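Side-chain contacts in putative sesquiterpene cyclase (Kitasatospora setae, PDB 4MC3), which converts (2E,6E)-farnesyl diphosphate and water into (2Z,6E)-hedycaryol and diphosphate by a magnesium-dependent 1,11-cyclization: residues L209-A212 with G213-I217; T99-D102 with E103-T107; T240-R243 with E244-C248; E23-R26 with A27-E30. One frame throughout, in Å; residues are numbered along the deposited sequence.

Contact 1. Residues L209-A212 with G213-I217; sequences LRRA and GALHI
Arg-211 and Leu-215, one helical turn apart, carry the side-chain part of this local contact within helix 204-225. The arginine leaves the backbone with CG opposite its own N (chi1 172°) and stays stretched out to NE, while Leu-215 CG stands beside its own backbone N, and the two side chains cross at a slant. A single methyl does the touching: Leu-215 CD1 sits 3.7 Å from Arg-211 NE and 3.4 Å above the guanidinium plane, displaced toward the rim of the group. This methyl lies over one face of the cation, while NH1 makes a salt bridge with Asp-173. Farther back, Leu-215 CG rests 3.3 Å from Arg-211 O, so the leucine spans both the carbonyl and the side chain of the same residue. Helix 204-225 belongs to the all-helical class I terpene cyclase fold and goes on from here into the NXXXSXXXE motif, which begins at Asn-221 and presumably binds magnesium. Leu-215 also packs on Leu-172 and Met-176 of helix 168-178, the helix of Arg-175, which probably binds the substrate, as in related enzymes. Ala-214 CB lies 3.3 Å from Arg-210 O and also touches Met-176. At Gly-213 the N-H reaches Leu-209 O at 2.8 Å; Ala-214 N bonds to Arg-210 O at 3.0 Å and Leu-215 N to Arg-211 O at 2.9 Å. His-216 N closes on Ala-212 O at 2.8 Å, whereas the imidazole leads away toward helices 250-282 and 286-309. Ile-217, one residue on, touches the bound nerolidol.

Contact 2. Residues T99-D102 with E103-T107; sequences TAID and ELRGT
Arg-105 folds back over Ile-101, one turn earlier in helix 95-107, and its lower half can be followed atom by atom. CB lies 3.5 Å from Ile-101 O. Because CG stands beside its own backbone N (chi1 -78°), it comes down on the same carbonyl, 3.4 Å from Ile-101 O. CD then meets the isoleucine branch methyl, at 3.9 Å from Ile-101 CG2. The twist about CG-CD (chi3 71°) bends the chain and sends NE and the guanidinium off toward helix 136-160, where NH1 is hydrogen-bonded to Gln-151 and NH2 has a weak, long ion pair with Glu-147. The carbonyl beneath the aliphatic part is itself engaged: Arg-105 N donates to Ile-101 O over 2.9 Å at a nearly straight 169°. Around the helix, a water donates to both Ala-100 O (2.9 Å) and Glu-103 OE1 (2.8 Å), tying the extended glutamate to the preceding turn. Near the end of the helix, Thr-107 OG1 donates to a lone pair of Leu-104 O at 2.8 Å. Ile-101 and Leu-104 pack inward on helices 136-160 and 118-131, respectively, the arrangement of an amphipathic outer helix in the alpha-helical class I terpene synthase fold.

Contact 3. Residues T240-R243 with E244-C248; sequences TIIR and EAQGC
Cys-248 and Arg-243 meet closely where helix 238-246 stops. The sulfur lies 3.9 Å from Arg-243 CA, and Arg-243 CG approaches Cys-248 O to 3.3 Å, so the chain leaving the helix folds back over its last turn. Both residues pack on Ala-253 of helix 250-282. Ile-242 adds a thinner apolar touch, its CG2 being 4.4 Å from Cys-248 SG, and rests on Val-257 of the same neighbour. Tight as well is the approach of Glu-244 CG to the previous turn, 3.1 Å from Thr-240 O. The charged ends on the solvent side are looser. Arg-243 and Glu-244 run side by side, pointing the same way, with their guanidinium and carboxylate planes 34° apart. Their salt bridge is long, 3.4 Å from NH1 of Arg-243 to OE2 of Glu-244. The glutamate is bent at chi2 (-91°), which turns its carboxylate toward the arginine; OE1 has a weak hydrogen bond to Gln-235. Toward the helix end the backbone bonds become less straight, and that from Gly-247 N to Arg-243 O is weak. Gly-247, with positive phi (66°), a conformation favourable for glycine, is the C' glycine that stops helix 238-246 before helix 250-282.

Contact 4. Residues E23-R26 with A27-E30; sequences EASR and AMWE
This is a one-turn contact along helix 21-35, near the N-terminal end of the modelled chain and away from the catalytic motifs, in which Ser-25 meets Trp-29. The serine hydroxyl lies at the edge of the indole and in its plane, with OG 3.8 Å from Trp-29 CD1. It arrives there because OG stands opposite the serine N (chi1 180°), which turns the CB-OG bond toward the following turn. The same indole carbon also lies 3.4 Å from Ser-25 O, so the five-membered side of the ring sits against both oxygens of a single residue. That carbonyl receives Trp-29 N over 3.0 Å in an almost straight bond (169°). The hydroxyl, for its part, is hydrogen-bonded to Asp-53, which helps hold the serine rotation and joins this helix to helix 52-59. In the alpha-helical terpene cyclase fold, helix 21-35 here packs across several others: Trp-29 lies on Arg-44, Met-47 and Arg-48 of helix 41-50, while Ala-24 and Ala-27 press on helix 65-84. Met-28 CB lies 3.4 Å from Ser-25 O. Beyond CB its chain bends only at the last torsion (chi3 68°), bringing the methyl CE to 4.3 Å from Ser-25 OG; the side chain also rests on Ala-52 and Asp-53. On the exposed flank, Glu-30 CB lies 3.3 Å from Arg-26 O, the carbonyl that accepts Glu-30 N at 3.0 Å.

In the fold
Along the chain the order is contact 4, contact 2, contact 1, contact 3, each within a different helix: 21-35, 95-107, 204-225 and 238-246. No two touch. Contact 1 is the most central, about 9 Å from the chain's centre, in a helix that lines the nerolidol pocket and reaches the NXXXSXXXE motif. Contacts 2 and 4 lie across the chain's centre from it, with centres about 27 and 29 Å away. Contacts 3 and 4 are farthest apart, about 43 Å between centres. Helices 204-225 and 238-246 are consecutive and both pack on helices 168-178 and 250-282. Contacts 2, 3 and 4 lie farther out, about 19, 26 and 20 Å from the chain's centre.

Contact 1. Residues L209-A212 with G213-I217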
ATOM      1  N   LEU A 209     -12.825   3.778   4.539  1.00 22.94           N
ATOM      2  CA  LEU A 209     -11.605   3.811   5.370  1.00 22.52           C
ATOM      3  C   LEU A 209     -10.353   3.488   4.553  1.00 18.79           C
ATOM      4  O   LEU A 209      -9.317   4.176   4.708  1.00 22.11           O
ATOM      5  CB  LEU A 209     -11.757   2.771   6.517  1.00 24.66           C
ATOM      6  CG  LEU A 209     -10.555   2.603   7.461  1.00 25.36           C
ATOM      7  CD1 LEU A 209     -10.199   3.883   8.171  1.00 26.30           C
ATOM      8  CD2 LEU A 209     -10.855   1.490   8.459  1.00 29.39           C
ATOM      9  N   ARG A 210     -10.442   2.432   3.764  1.00 20.28           N
ATOM     10  CA  ARG A 210      -9.306   1.962   2.956  1.00 19.55           C
ATOM     11  C   ARG A 210      -8.887   3.091   1.978  1.00 18.40           C
ATOM     12  O   ARG A 210      -7.711   3.407   1.862  1.00 19.10           O
ATOM     13  CB  ARG A 210      -9.702   0.697   2.180  1.00 20.56           C
ATOM     14  CG  ARG A 210      -8.673   0.104   1.227  1.00 21.70           C
ATOM     15  CD  ARG A 210      -9.142  -1.131   0.463  1.00 23.46           C
ATOM     16  NE  ARG A 210      -9.463  -2.177   1.417  1.00 22.73           N
ATOM     17  CZ  ARG A 210     -10.695  -2.653   1.714  1.00 25.22           C
ATOM     18  NH1 ARG A 210     -11.769  -2.287   1.072  1.00 27.24           N
ATOM     19  NH2 ARG A 210     -10.805  -3.562   2.681  1.00 25.16           N
ATOM     20  N   ARG A 211      -9.833   3.686   1.277  1.00 18.75           N
ATOM     21  CA  ARG A 211      -9.519   4.748   0.333  1.00 18.21           C
ATOM     22  C   ARG A 211      -8.937   5.958   1.011  1.00 18.01           C
ATOM     23  O   ARG A 211      -7.880   6.488   0.586  1.00 18.77           O
ATOM     24  CB  ARG A 211     -10.756   5.136  -0.502  1.00 21.38           C
ATOM     25  CG  ARG A 211     -10.480   6.382  -1.362  1.00 22.39           C
ATOM     26  CD  ARG A 211     -11.685   6.730  -2.224  1.00 27.73           C
ATOM     27  NE  ARG A 211     -11.474   8.043  -2.817  1.00 28.95           N
ATOM     28  CZ  ARG A 211     -11.165   8.314  -4.082  1.00 29.86           C
ATOM     29  NH1 ARG A 211     -11.029   7.374  -4.988  1.00 32.46           N
ATOM     30  NH2 ARG A 211     -11.033   9.590  -4.423  1.00 32.72           N
ATOM     31  N   ALA A 212      -9.562   6.432   2.086  1.00 19.52           N
ATOM     32  CA  ALA A 212      -9.076   7.616   2.753  1.00 20.93           C
ATOM     33  C   ALA A 212      -7.743   7.416   3.399  1.00 18.99           C
ATOM     34  O   ALA A 212      -6.869   8.315   3.369  1.00 19.76           O
ATOM     35  CB  ALA A 212     -10.095   8.111   3.766  1.00 23.12           C
ATOM     36  N   GLY A 213      -7.530   6.251   4.025  1.00 19.16           N
ATOM     37  CA  GLY A 213      -6.257   5.981   4.627  1.00 20.39           C
ATOM     38  C   GLY A 213      -5.162   5.920   3.576  1.00 18.50           C
ATOM     39  O   GLY A 213      -4.049   6.469   3.756  1.00 19.77           O
ATOM     40  N   ALA A 214      -5.461   5.234   2.462  1.00 16.96           N
ATOM     41  CA  ALA A 214      -4.478   5.087   1.365  1.00 16.27           C
ATOM     42  C   ALA A 214      -4.137   6.480   0.812  1.00 16.88           C
ATOM     43  O   ALA A 214      -2.965   6.760   0.524  1.00 17.71           O
ATOM     44  CB  ALA A 214      -4.957   4.162   0.263  1.00 16.85           C
ATOM     45  N   LEU A 215      -5.134   7.337   0.665  1.00 16.77           N
ATOM     46  CA  LEU A 215      -4.927   8.661   0.108  1.00 18.25           C
ATOM     47  C   LEU A 215      -4.226   9.590   1.087  1.00 18.81           C
ATOM     48  O   LEU A 215      -3.393  10.397   0.661  1.00 19.34           O
ATOM     49  CB  LEU A 215      -6.216   9.278  -0.409  1.00 18.82           C
ATOM     50  CG  LEU A 215      -6.742   8.626  -1.708  1.00 19.76           C
ATOM     51  CD1 LEU A 215      -8.047   9.313  -2.109  1.00 22.41           C
ATOM     52  CD2 LEU A 215      -5.726   8.574  -2.885  1.00 21.08           C
ATOM     53  N   HIS A 216      -4.487   9.465   2.374  1.00 19.94           N
ATOM     54  CA  HIS A 216      -3.737  10.275   3.350  1.00 20.45           C
ATOM     55  C   HIS A 216      -2.238  10.009   3.229  1.00 18.66           C
ATOM     56  O   HIS A 216      -1.411  10.915   3.065  1.00 20.92           O
ATOM     57  CB  HIS A 216      -4.191   9.969   4.754  1.00 19.59           C
ATOM     58  CG  HIS A 216      -3.546  10.808   5.805  1.00 21.63           C
ATOM     59  ND1 HIS A 216      -2.261  10.598   6.248  1.00 21.48           N
ATOM     60  CD2 HIS A 216      -4.016  11.883   6.496  1.00 24.36           C
ATOM     61  CE1 HIS A 216      -1.974  11.494   7.194  1.00 23.11           C
ATOM     62  NE2 HIS A 216      -3.020  12.276   7.365  1.00 24.76           N
ATOM     63  N   ILE A 217      -1.871   8.712   3.231  1.00 18.54           N
ATOM     64  CA  ILE A 217      -0.523   8.253   3.135  1.00 19.67           C
ATOM     65  C   ILE A 217       0.082   8.705   1.838  1.00 18.64           C
ATOM     66  O   ILE A 217       1.239   9.157   1.788  1.00 21.12           O
ATOM     67  CB  ILE A 217      -0.507   6.709   3.322  1.00 19.13           C
ATOM     68  CG1 ILE A 217      -0.906   6.361   4.764  1.00 20.27           C
ATOM     69  CG2 ILE A 217       0.807   6.115   2.952  1.00 19.59           C
ATOM     70  CD1 ILE A 217      -1.276   4.907   4.989  1.00 19.79           C
TER

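Contact 2. Residues T99-D102 with E103-T107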
ATOM      1  N   THR A  99       4.359  -4.926 -21.457  1.00 26.29           N
ATOM      2  CA  THR A  99       4.909  -6.249 -21.603  1.00 25.69           C
ATOM      3  C   THR A  99       5.407  -6.807 -20.240  1.00 24.22           C
ATOM      4  O   THR A  99       5.084  -7.922 -19.863  1.00 27.16           O
ATOM      5  CB  THR A  99       6.048  -6.244 -22.633  1.00 28.97           C
ATOM      6  OG1 THR A  99       5.496  -5.830 -23.885  1.00 28.65           O
ATOM      7  CG2 THR A  99       6.629  -7.632 -22.794  1.00 29.63           C
ATOM      8  N   ALA A 100       6.170  -5.996 -19.521  1.00 27.26           N
ATOM      9  CA  ALA A 100       6.692  -6.406 -18.198  1.00 28.28           C
ATOM     10  C   ALA A 100       5.531  -6.644 -17.215  1.00 26.57           C
ATOM     11  O   ALA A 100       5.464  -7.697 -16.498  1.00 26.55           O
ATOM     12  CB  ALA A 100       7.608  -5.334 -17.695  1.00 33.75           C
ATOM     13  N   ILE A 101       4.587  -5.721 -17.225  1.00 25.06           N
ATOM     14  CA  ILE A 101       3.452  -5.755 -16.272  1.00 24.01           C
ATOM     15  C   ILE A 101       2.562  -6.952 -16.585  1.00 26.30           C
ATOM     16  O   ILE A 101       2.119  -7.698 -15.678  1.00 26.10           O
ATOM     17  CB  ILE A 101       2.674  -4.415 -16.217  1.00 27.08           C
ATOM     18  CG1 ILE A 101       3.489  -3.256 -15.586  1.00 29.07           C
ATOM     19  CG2 ILE A 101       1.360  -4.535 -15.453  1.00 28.20           C
ATOM     20  CD1 ILE A 101       4.030  -3.524 -14.186  1.00 29.29           C
ATOM     21  N   ASP A 102       2.326  -7.221 -17.865  1.00 26.77           N
ATOM     22  CA  ASP A 102       1.429  -8.292 -18.223  1.00 28.67           C
ATOM     23  C   ASP A 102       2.033  -9.649 -17.845  1.00 27.47           C
ATOM     24  O   ASP A 102       1.298 -10.554 -17.435  1.00 34.61           O
ATOM     25  CB  ASP A 102       1.093  -8.255 -19.708  1.00 28.08           C
ATOM     26  CG  ASP A 102       0.077  -7.128 -20.067  1.00 39.10           C
ATOM     27  OD1 ASP A 102      -0.508  -6.455 -19.154  1.00 39.92           O
ATOM     28  OD2 ASP A 102      -0.165  -6.923 -21.276  1.00 38.73           O
ATOM     29  N   GLU A 103       3.349  -9.774 -17.943  1.00 26.31           N
ATOM     30  CA  GLU A 103       4.041 -11.003 -17.566  1.00 27.33           C
ATOM     31  C   GLU A 103       3.901 -11.220 -16.045  1.00 30.11           C
ATOM     32  O   GLU A 103       3.612 -12.316 -15.609  1.00 31.11           O
ATOM     33  CB  GLU A 103       5.521 -10.918 -17.898  1.00 32.89           C
ATOM     34  CG  GLU A 103       6.241 -12.204 -17.496  1.00 35.82           C
ATOM     35  CD  GLU A 103       7.705 -12.184 -17.807  1.00 46.44           C
ATOM     36  OE1 GLU A 103       8.405 -11.251 -17.359  1.00 52.09           O
ATOM     37  OE2 GLU A 103       8.149 -13.115 -18.501  1.00 62.81           O
ATOM     38  N   LEU A 104       4.039 -10.156 -15.266  1.00 26.51           N
ATOM     39  CA  LEU A 104       3.872 -10.267 -13.807  1.00 23.98           C
ATOM     40  C   LEU A 104       2.423 -10.645 -13.442  1.00 24.79           C
ATOM     41  O   LEU A 104       2.162 -11.538 -12.618  1.00 27.81           O
ATOM     42  CB  LEU A 104       4.310  -8.975 -13.145  1.00 22.36           C
ATOM     43  CG  LEU A 104       5.816  -8.693 -13.181  1.00 26.52           C
ATOM     44  CD1 LEU A 104       6.123  -7.262 -12.792  1.00 27.88           C
ATOM     45  CD2 LEU A 104       6.627  -9.643 -12.306  1.00 28.65           C
ATOM     46  N   ARG A 105       1.465  -9.956 -14.040  1.00 26.52           N
ATOM     47  CA  ARG A 105       0.062 -10.183 -13.783  1.00 27.37           C
ATOM     48  C   ARG A 105      -0.327 -11.619 -14.085  1.00 31.73           C
ATOM     49  O   ARG A 105      -1.120 -12.258 -13.342  1.00 36.04           O
ATOM     50  CB  ARG A 105      -0.797  -9.234 -14.621  1.00 27.35           C
ATOM     51  CG  ARG A 105      -0.867  -7.829 -14.079  1.00 25.97           C
ATOM     52  CD  ARG A 105      -1.693  -6.954 -15.008  1.00 29.27           C
ATOM     53  NE  ARG A 105      -3.073  -7.365 -14.867  1.00 30.31           N
ATOM     54  CZ  ARG A 105      -4.128  -6.602 -15.013  1.00 34.63           C
ATOM     55  NH1 ARG A 105      -4.021  -5.327 -15.363  1.00 32.26           N
ATOM     56  NH2 ARG A 105      -5.316  -7.147 -14.804  1.00 40.73           N
ATOM     57  N   GLY A 106       0.221 -12.121 -15.178  1.00 31.59           N
ATOM     58  CA  GLY A 106       0.014 -13.476 -15.624  1.00 39.59           C
ATOM     59  C   GLY A 106       0.404 -14.490 -14.573  1.00 40.26           C
ATOM     60  O   GLY A 106      -0.307 -15.513 -14.407  1.00 37.08           O
ATOM     61  N   THR A 107       1.508 -14.215 -13.862  1.00 32.68           N
ATOM     62  CA  THR A 107       2.008 -15.154 -12.846  1.00 29.76           C
ATOM     63  C   THR A 107       0.977 -15.406 -11.761  1.00 34.03           C
ATOM     64  O   THR A 107       0.959 -16.488 -11.145  1.00 37.23           O
ATOM     65  CB  THR A 107       3.399 -14.812 -12.229  1.00 33.29           C
ATOM     66  OG1 THR A 107       3.286 -13.728 -11.293  1.00 33.61           O
ATOM     67  CG2 THR A 107       4.435 -14.486 -13.281  1.00 38.13           C
TER
HETATM   68  O   HOH W   1       8.123  -8.815 -16.022  1.00 38.44           O

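Contact 3. Residues T240-R243 with E244-C248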
ATOM      1  N   THR A 240       2.015  18.864  -7.951  1.00 25.58           N
ATOM      2  CA  THR A 240       2.275  19.268  -9.336  1.00 28.88           C
ATOM      3  C   THR A 240       0.992  19.436 -10.130  1.00 27.76           C
ATOM      4  O   THR A 240       0.872  20.353 -10.914  1.00 28.43           O
ATOM      5  CB  THR A 240       3.205  18.227 -10.004  1.00 31.83           C
ATOM      6  OG1 THR A 240       4.368  18.124  -9.184  1.00 35.59           O
ATOM      7  CG2 THR A 240       3.585  18.626 -11.405  1.00 38.28           C
ATOM      8  N   ILE A 241       0.062  18.498  -9.973  1.00 26.36           N
ATOM      9  CA  ILE A 241      -1.185  18.516 -10.705  1.00 25.31           C
ATOM     10  C   ILE A 241      -1.967  19.799 -10.406  1.00 25.76           C
ATOM     11  O   ILE A 241      -2.513  20.433 -11.325  1.00 29.25           O
ATOM     12  CB  ILE A 241      -2.004  17.256 -10.423  1.00 25.31           C
ATOM     13  CG1 ILE A 241      -1.341  16.045 -11.120  1.00 26.63           C
ATOM     14  CG2 ILE A 241      -3.435  17.419 -10.873  1.00 29.51           C
ATOM     15  CD1 ILE A 241      -1.822  14.684 -10.627  1.00 26.22           C
ATOM     16  N   ILE A 242      -2.052  20.158  -9.140  1.00 24.54           N
ATOM     17  CA  ILE A 242      -2.750  21.396  -8.718  1.00 25.55           C
ATOM     18  C   ILE A 242      -2.001  22.630  -9.236  1.00 29.04           C
ATOM     19  O   ILE A 242      -2.611  23.522  -9.846  1.00 32.35           O
ATOM     20  CB  ILE A 242      -2.960  21.447  -7.194  1.00 26.41           C
ATOM     21  CG1 ILE A 242      -3.939  20.316  -6.776  1.00 26.38           C
ATOM     22  CG2 ILE A 242      -3.448  22.828  -6.733  1.00 28.09           C
ATOM     23  CD1 ILE A 242      -4.013  20.091  -5.282  1.00 31.15           C
ATOM     24  N   ARG A 243      -0.685  22.680  -9.001  1.00 28.56           N
ATOM     25  CA  ARG A 243       0.135  23.795  -9.455  1.00 31.96           C
ATOM     26  C   ARG A 243      -0.012  24.041 -10.958  1.00 32.86           C
ATOM     27  O   ARG A 243      -0.199  25.190 -11.381  1.00 34.55           O
ATOM     28  CB  ARG A 243       1.615  23.543  -9.100  1.00 34.53           C
ATOM     29  CG  ARG A 243       2.540  24.748  -9.265  1.00 45.46           C
ATOM     30  CD  ARG A 243       3.974  24.360  -8.966  1.00 53.08           C
ATOM     31  NE  ARG A 243       4.450  23.239  -9.784  1.00 67.93           N
ATOM     32  CZ  ARG A 243       4.818  23.321 -11.064  1.00 76.85           C
ATOM     33  NH1 ARG A 243       4.768  24.482 -11.715  1.00 81.20           N
ATOM     34  NH2 ARG A 243       5.236  22.228 -11.701  1.00 67.86           N
ATOM     35  N   GLU A 244       0.063  22.996 -11.763  1.00 29.61           N
ATOM     36  CA  GLU A 244       0.052  23.145 -13.218  1.00 36.23           C
ATOM     37  C   GLU A 244      -1.336  23.474 -13.761  1.00 39.73           C
ATOM     38  O   GLU A 244      -1.474  24.142 -14.786  1.00 39.81           O
ATOM     39  CB  GLU A 244       0.593  21.887 -13.918  1.00 40.62           C
ATOM     40  CG  GLU A 244       2.042  21.528 -13.586  1.00 41.14           C
ATOM     41  CD  GLU A 244       3.074  22.140 -14.509  1.00 64.75           C
ATOM     42  OE1 GLU A 244       3.769  21.365 -15.205  1.00 89.97           O
ATOM     43  OE2 GLU A 244       3.202  23.383 -14.526  1.00 74.65           O
ATOM     44  N   ALA A 245      -2.362  22.963 -13.107  1.00 33.34           N
ATOM     45  CA  ALA A 245      -3.747  23.267 -13.475  1.00 34.75           C
ATOM     46  C   ALA A 245      -4.124  24.715 -13.164  1.00 34.72           C
ATOM     47  O   ALA A 245      -4.835  25.357 -13.966  1.00 36.64           O
ATOM     48  CB  ALA A 245      -4.687  22.330 -12.739  1.00 31.26           C
ATOM     49  N   GLN A 246      -3.648  25.236 -12.028  1.00 35.35           N
ATOM     50  CA  GLN A 246      -4.102  26.539 -11.499  1.00 37.87           C
ATOM     51  C   GLN A 246      -3.169  27.692 -11.842  1.00 44.77           C
ATOM     52  O   GLN A 246      -3.583  28.853 -11.771  1.00 50.00           O
ATOM     53  CB  GLN A 246      -4.163  26.544  -9.969  1.00 41.78           C
ATOM     54  CG  GLN A 246      -5.340  25.847  -9.324  1.00 39.38           C
ATOM     55  CD  GLN A 246      -5.430  26.101  -7.832  1.00 36.24           C
ATOM     56  OE1 GLN A 246      -4.589  26.765  -7.233  1.00 41.75           O
ATOM     57  NE2 GLN A 246      -6.455  25.545  -7.212  1.00 40.85           N
ATOM     58  N   GLY A 247      -1.910  27.379 -12.151  1.00 35.72           N
ATOM     59  CA  GLY A 247      -0.823  28.392 -12.253  1.00 38.89           C
ATOM     60  C   GLY A 247      -0.469  29.063 -10.924  1.00 41.68           C
ATOM     61  O   GLY A 247      -0.019  30.198 -10.901  1.00 53.67           O
ATOM     62  N   CYS A 248      -0.614  28.344  -9.806  1.00 39.56           N
ATOM     63  CA  CYS A 248      -0.369  28.934  -8.492  1.00 42.45           C
ATOM     64  C   CYS A 248       1.079  28.644  -8.116  1.00 44.71           C
ATOM     65  O   CYS A 248       1.794  27.988  -8.882  1.00 46.81           O
ATOM     66  CB  CYS A 248      -1.347  28.367  -7.445  1.00 41.21           C
ATOM     67  SG  CYS A 248      -1.163  26.595  -7.086  1.00 38.11           S
TER

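Contact 4. Residues E23-R26 with A27-E30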
ATOM      1  N   GLU A  23      14.569  -9.939  13.495  1.00 31.39           N
ATOM      2  CA  GLU A  23      14.424 -11.331  13.051  1.00 31.32           C
ATOM      3  C   GLU A  23      13.738 -11.441  11.681  1.00 32.81           C
ATOM      4  O   GLU A  23      14.178 -12.200  10.795  1.00 29.18           O
ATOM      5  CB  GLU A  23      13.603 -12.107  14.071  1.00 34.09           C
ATOM      6  CG  GLU A  23      13.547 -13.615  13.897  1.00 47.38           C
ATOM      7  CD  GLU A  23      13.164 -14.336  15.200  1.00 58.58           C
ATOM      8  OE1 GLU A  23      12.733 -13.663  16.177  1.00 53.34           O
ATOM      9  OE2 GLU A  23      13.302 -15.582  15.250  1.00 59.52           O
ATOM     10  N   ALA A  24      12.666 -10.677  11.481  1.00 26.02           N
ATOM     11  CA  ALA A  24      11.991 -10.726  10.164  1.00 25.60           C
ATOM     12  C   ALA A  24      12.916 -10.212   9.058  1.00 25.95           C
ATOM     13  O   ALA A  24      12.882 -10.729   7.958  1.00 26.50           O
ATOM     14  CB  ALA A  24      10.742  -9.905  10.186  1.00 22.73           C
ATOM     15  N   SER A  25      13.704  -9.172   9.338  1.00 28.91           N
ATOM     16  CA  SER A  25      14.642  -8.603   8.366  1.00 29.43           C
ATOM     17  C   SER A  25      15.684  -9.616   7.929  1.00 29.33           C
ATOM     18  O   SER A  25      15.958  -9.733   6.743  1.00 30.60           O
ATOM     19  CB  SER A  25      15.353  -7.368   8.912  1.00 32.71           C
ATOM     20  OG  SER A  25      16.247  -6.871   7.923  1.00 33.59           O
ATOM     21  N   ARG A  26      16.207 -10.402   8.869  1.00 27.69           N
ATOM     22  CA  ARG A  26      17.149 -11.485   8.484  1.00 34.49           C
ATOM     23  C   ARG A  26      16.450 -12.519   7.587  1.00 32.52           C
ATOM     24  O   ARG A  26      17.055 -13.002   6.628  1.00 38.95           O
ATOM     25  CB  ARG A  26      17.747 -12.164   9.727  1.00 40.88           C
ATOM     26  CG  ARG A  26      18.940 -11.438  10.327  1.00 55.00           C
ATOM     27  CD  ARG A  26      19.659 -12.316  11.355  1.00 62.29           C
ATOM     28  NE  ARG A  26      18.772 -12.758  12.436  1.00 58.98           N
ATOM     29  CZ  ARG A  26      18.481 -12.044  13.537  1.00 71.18           C
ATOM     30  NH1 ARG A  26      18.997 -10.825  13.720  1.00 79.54           N
ATOM     31  NH2 ARG A  26      17.654 -12.545  14.464  1.00 59.15           N
ATOM     32  N   ALA A  27      15.179 -12.856   7.876  1.00 28.98           N
ATOM     33  CA  ALA A  27      14.462 -13.813   7.035  1.00 29.81           C
ATOM     34  C   ALA A  27      14.222 -13.192   5.639  1.00 28.85           C
ATOM     35  O   ALA A  27      14.294 -13.867   4.634  1.00 27.41           O
ATOM     36  CB  ALA A  27      13.165 -14.226   7.660  1.00 28.54           C
ATOM     37  N   MET A  28      13.894 -11.906   5.595  1.00 23.91           N
ATOM     38  CA  MET A  28      13.712 -11.217   4.312  1.00 23.54           C
ATOM     39  C   MET A  28      14.953 -11.297   3.442  1.00 26.00           C
ATOM     40  O   MET A  28      14.902 -11.686   2.270  1.00 26.92           O
ATOM     41  CB  MET A  28      13.363  -9.772   4.551  1.00 23.93           C
ATOM     42  CG  MET A  28      13.109  -8.963   3.295  1.00 24.11           C
ATOM     43  SD  MET A  28      13.060  -7.168   3.500  1.00 24.13           S
ATOM     44  CE  MET A  28      14.805  -6.828   3.914  1.00 28.66           C
ATOM     45  N   TRP A  29      16.087 -10.937   4.024  1.00 27.22           N
ATOM     46  CA  TRP A  29      17.358 -10.947   3.304  1.00 31.79           C
ATOM     47  C   TRP A  29      17.768 -12.326   2.840  1.00 31.00           C
ATOM     48  O   TRP A  29      18.328 -12.494   1.761  1.00 35.60           O
ATOM     49  CB  TRP A  29      18.455 -10.327   4.173  1.00 31.01           C
ATOM     50  CG  TRP A  29      18.522  -8.940   3.957  1.00 33.19           C
ATOM     51  CD1 TRP A  29      18.108  -7.962   4.792  1.00 33.10           C
ATOM     52  CD2 TRP A  29      18.912  -8.309   2.749  1.00 33.45           C
ATOM     53  NE1 TRP A  29      18.252  -6.757   4.196  1.00 35.62           N
ATOM     54  CE2 TRP A  29      18.754  -6.938   2.934  1.00 36.53           C
ATOM     55  CE3 TRP A  29      19.423  -8.787   1.510  1.00 36.10           C
ATOM     56  CZ2 TRP A  29      19.110  -6.006   1.958  1.00 38.82           C
ATOM     57  CZ3 TRP A  29      19.762  -7.874   0.545  1.00 36.76           C
ATOM     58  CH2 TRP A  29      19.603  -6.492   0.770  1.00 41.51           C
ATOM     59  N   GLU A  30      17.538 -13.316   3.665  1.00 28.25           N
ATOM     60  CA  GLU A  30      17.722 -14.694   3.266  1.00 35.89           C
ATOM     61  C   GLU A  30      16.893 -15.075   2.031  1.00 34.40           C
ATOM     62  O   GLU A  30      17.369 -15.743   1.098  1.00 32.31           O
ATOM     63  CB  GLU A  30      17.360 -15.501   4.467  1.00 41.05           C
ATOM     64  CG  GLU A  30      17.196 -16.952   4.265  1.00 46.34           C
ATOM     65  CD  GLU A  30      17.999 -17.714   5.271  1.00 45.05           C
ATOM     66  OE1 GLU A  30      18.151 -17.344   6.486  1.00 48.31           O
ATOM     67  OE2 GLU A  30      18.498 -18.691   4.769  1.00 27.73           O
TER